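Glutamine cyclotransferase (Xanthomonas campestris, PDB 3MBR) probably catalyses the cyclisation of N-terminal glutamine in peptides to pyroglutamate, and carries a calcium ion in its five-bladed beta-propeller. Local coordinates at residues Q189-D194 with M227-R232. The protein carries 1 engineered substitution. Sequence-based numbering, arbitrary orientation.
Sequences QALVPD and MLYEIR
Leu191 lays its isobutyl group flat across one face of the Tyr229 ring. Its CD2 methyl sits 3.9 Å above the ring plane, over the centre, and lies only 10° off the normal through the Tyr229 centroid, a well-centred CH-pi contact. The other methyl covers the root of the ring, with Leu191 CD1 4.0 Å from Tyr229 CD1. Farther out, Leu191 CB lies 4.1 Å from Tyr229 CE1. The two side chains run past each other in opposite directions, Leu191 heading in toward the strand and Tyr229 out toward the loop. With CG of Leu191 anti to its carbonyl carbon (chi1 -56°), the isobutyl group is carried over the ring. Two residues along, Ile231 adds a second apolar touch: its CG2 is 4.2 Å from Leu191 CD1, so Leu191 bridges two same-side residues of the strand. In this five-bladed beta-propeller, strand 227-233 lies between strands 217-222 and 9-16, the latter from the start of the chain, and so belongs to the blade that closes the ring. Residues 189-194 sit in the connection that arrives from the preceding blade. Trp225 also packs on Leu191. Leu228 and Glu230 point to the other side of the strand, where Glu230 OE1 takes a hydrogen bond from Arg232 NH1 at 2.9 Å, part of a salt bridge, and Glu230 OE2 is hydrogen-bonded to the hydroxyl of Tyr15.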
ATOM      1  N   GLN A 189       3.908 -14.506  -6.887  1.00 29.69           N
ATOM      2  CA  GLN A 189       4.585 -15.511  -5.993  1.00 33.97           C
ATOM      3  C   GLN A 189       6.092 -15.598  -6.314  1.00 32.93           C
ATOM      4  O   GLN A 189       6.939 -15.919  -5.393  1.00 35.68           O
ATOM      5  CB  GLN A 189       3.939 -16.899  -6.163  1.00 37.12           C
ATOM      6  CG  GLN A 189       3.914 -17.417  -7.643  1.00 45.40           C
ATOM      7  CD  GLN A 189       3.249 -18.794  -7.864  1.00 56.38           C
ATOM      8  OE1 GLN A 189       2.866 -19.480  -6.912  1.00 62.17           O
ATOM      9  NE2 GLN A 189       3.099 -19.188  -9.141  1.00 59.07           N
ATOM     10  N   ALA A 190       6.469 -15.453  -7.590  1.00 33.16           N
ATOM     11  CA  ALA A 190       7.888 -15.488  -7.979  1.00 34.45           C
ATOM     12  C   ALA A 190       8.826 -14.482  -7.229  1.00 34.79           C
ATOM     13  O   ALA A 190      10.019 -14.772  -7.008  1.00 37.70           O
ATOM     14  CB  ALA A 190       8.089 -15.386  -9.566  1.00 35.11           C
ATOM     15  N   LEU A 191       8.254 -13.394  -6.731  1.00 31.48           N
ATOM     16  CA  LEU A 191       9.016 -12.346  -6.069  1.00 32.60           C
ATOM     17  C   LEU A 191       9.033 -12.465  -4.569  1.00 32.91           C
ATOM     18  O   LEU A 191       9.782 -11.748  -3.907  1.00 35.52           O
ATOM     19  CB  LEU A 191       8.353 -11.001  -6.415  1.00 29.34           C
ATOM     20  CG  LEU A 191       8.187 -10.677  -7.937  1.00 32.13           C
ATOM     21  CD1 LEU A 191       7.692  -9.263  -8.116  1.00 30.75           C
ATOM     22  CD2 LEU A 191       9.474 -10.876  -8.742  1.00 38.92           C
ATOM     23  N   VAL A 192       8.151 -13.249  -4.005  1.00 36.14           N
ATOM     24  CA  VAL A 192       8.022 -13.365  -2.562  1.00 37.86           C
ATOM     25  C   VAL A 192       9.264 -14.203  -2.090  1.00 41.07           C
ATOM     26  O   VAL A 192       9.601 -15.278  -2.699  1.00 39.94           O
ATOM     27  CB  VAL A 192       6.583 -13.850  -2.160  1.00 39.95           C
ATOM     28  CG1 VAL A 192       6.415 -13.979  -0.594  1.00 40.90           C
ATOM     29  CG2 VAL A 192       5.529 -12.892  -2.686  1.00 36.20           C
ATOM     30  N   PRO A 193      10.035 -13.680  -1.112  1.00 42.45           N
ATOM     31  CA  PRO A 193      11.313 -14.328  -0.735  1.00 47.43           C
ATOM     32  C   PRO A 193      11.157 -15.769  -0.374  1.00 53.37           C
ATOM     33  O   PRO A 193      12.056 -16.583  -0.702  1.00 54.24           O
ATOM     34  CB  PRO A 193      11.742 -13.552   0.503  1.00 45.78           C
ATOM     35  CG  PRO A 193      11.303 -12.177   0.182  1.00 40.41           C
ATOM     36  CD  PRO A 193       9.947 -12.328  -0.502  1.00 40.72           C
ATOM     37  N   ASP A 194      10.065 -16.122   0.292  1.00 57.36           N
ATOM     38  CA  ASP A 194       9.820 -17.562   0.393  1.00 62.49           C
ATOM     39  C   ASP A 194       8.381 -17.966   0.618  1.00 63.93           C
ATOM     40  O   ASP A 194       7.939 -18.202   1.743  1.00 64.37           O
ATOM     41  CB  ASP A 194      10.846 -18.280   1.296  1.00 64.55           C
ATOM     42  CG  ASP A 194      10.369 -18.490   2.712  1.00 66.64           C
ATOM     43  OD1 ASP A 194       9.775 -17.561   3.339  1.00 67.12           O
ATOM     44  OD2 ASP A 194      10.641 -19.600   3.196  1.00 68.21           O
ATOM     45  N   MET A 227      15.023  -6.594  -2.093  1.00 18.27           N
ATOM     46  CA  MET A 227      14.857  -5.838  -3.317  1.00 18.55           C
ATOM     47  C   MET A 227      13.471  -5.243  -3.395  1.00 17.27           C
ATOM     48  O   MET A 227      12.533  -5.671  -2.745  1.00 17.36           O
ATOM     49  CB  MET A 227      15.031  -6.745  -4.552  1.00 20.64           C
ATOM     50  CG  MET A 227      16.488  -7.299  -4.692  1.00 28.45           C
ATOM     51  SD  MET A 227      16.795  -8.275  -6.107  1.00 38.46           S
ATOM     52  CE  MET A 227      16.355  -9.909  -5.441  1.00 42.40           C
ATOM     53  N   LEU A 228      13.423  -4.213  -4.199  1.00 18.20           N
ATOM     54  CA  LEU A 228      12.203  -3.560  -4.630  1.00 17.04           C
ATOM     55  C   LEU A 228      12.153  -3.751  -6.142  1.00 15.78           C
ATOM     56  O   LEU A 228      13.181  -3.538  -6.811  1.00 18.66           O
ATOM     57  CB  LEU A 228      12.178  -2.082  -4.155  1.00 18.45           C
ATOM     58  CG  LEU A 228      11.042  -1.181  -4.683  1.00 19.61           C
ATOM     59  CD1 LEU A 228      10.603  -0.255  -3.660  1.00 21.81           C
ATOM     60  CD2 LEU A 228      11.494  -0.530  -5.968  1.00 21.48           C
ATOM     61  N   TYR A 229      11.008  -4.115  -6.667  1.00 16.67           N
ATOM     62  CA  TYR A 229      10.912  -4.434  -8.123  1.00 17.22           C
ATOM     63  C   TYR A 229      10.062  -3.443  -8.852  1.00 16.40           C
ATOM     64  O   TYR A 229       8.984  -3.092  -8.404  1.00 17.88           O
ATOM     65  CB  TYR A 229      10.243  -5.777  -8.329  1.00 18.07           C
ATOM     66  CG  TYR A 229      11.020  -6.917  -7.707  1.00 20.39           C
ATOM     67  CD1 TYR A 229      10.753  -7.324  -6.386  1.00 23.33           C
ATOM     68  CD2 TYR A 229      11.974  -7.595  -8.410  1.00 22.86           C
ATOM     69  CE1 TYR A 229      11.438  -8.358  -5.806  1.00 25.30           C
ATOM     70  CE2 TYR A 229      12.652  -8.666  -7.830  1.00 27.00           C
ATOM     71  CZ  TYR A 229      12.424  -9.000  -6.500  1.00 24.91           C
ATOM     72  OH  TYR A 229      13.074 -10.077  -5.954  1.00 33.67           O
ATOM     73  N   GLU A 230      10.542  -2.968  -9.998  1.00 17.16           N
ATOM     74  CA  GLU A 230       9.673  -2.258 -10.959  1.00 17.49           C
ATOM     75  C   GLU A 230       9.143  -3.341 -11.877  1.00 17.56           C
ATOM     76  O   GLU A 230       9.912  -4.095 -12.457  1.00 18.70           O
ATOM     77  CB  GLU A 230      10.521  -1.231 -11.768  1.00 19.01           C
ATOM     78  CG  GLU A 230       9.699  -0.475 -12.794  1.00 20.53           C
ATOM     79  CD  GLU A 230      10.520   0.553 -13.547  1.00 22.30           C
ATOM     80  OE1 GLU A 230      10.012   1.018 -14.578  1.00 24.84           O
ATOM     81  OE2 GLU A 230      11.639   0.887 -13.095  1.00 21.94           O
ATOM     82  N   ILE A 231       7.831  -3.389 -12.024  1.00 17.25           N
ATOM     83  CA  ILE A 231       7.174  -4.419 -12.856  1.00 18.75           C
ATOM     84  C   ILE A 231       6.251  -3.735 -13.898  1.00 20.15           C
ATOM     85  O   ILE A 231       5.696  -2.681 -13.628  1.00 21.34           O
ATOM     86  CB  ILE A 231       6.399  -5.392 -11.993  1.00 18.92           C
ATOM     87  CG1 ILE A 231       5.261  -4.742 -11.275  1.00 19.26           C
ATOM     88  CG2 ILE A 231       7.287  -6.180 -11.008  1.00 20.40           C
ATOM     89  CD1 ILE A 231       4.329  -5.780 -10.598  1.00 22.30           C
ATOM     90  N   ARG A 232       6.172  -4.368 -15.063  1.00 21.50           N
ATOM     91  CA  ARG A 232       5.288  -3.862 -16.089  1.00 23.81           C
ATOM     92  C   ARG A 232       4.187  -4.923 -16.325  1.00 24.26           C
ATOM     93  O   ARG A 232       4.518  -6.080 -16.565  1.00 26.96           O
ATOM     94  CB  ARG A 232       6.096  -3.581 -17.370  1.00 27.41           C
ATOM     95  CG  ARG A 232       5.303  -2.723 -18.447  1.00 33.66           C
ATOM     96  CD  ARG A 232       5.605  -1.231 -18.125  1.00 42.06           C
ATOM     97  NE  ARG A 232       6.990  -0.825 -18.439  1.00 40.74           N
ATOM     98  CZ  ARG A 232       7.930  -0.211 -17.633  1.00 35.52           C
ATOM     99  NH1 ARG A 232       7.792   0.200 -16.238  1.00 28.95           N
ATOM    100  NH2 ARG A 232       9.075  -0.006 -18.357  1.00 35.50           N
TER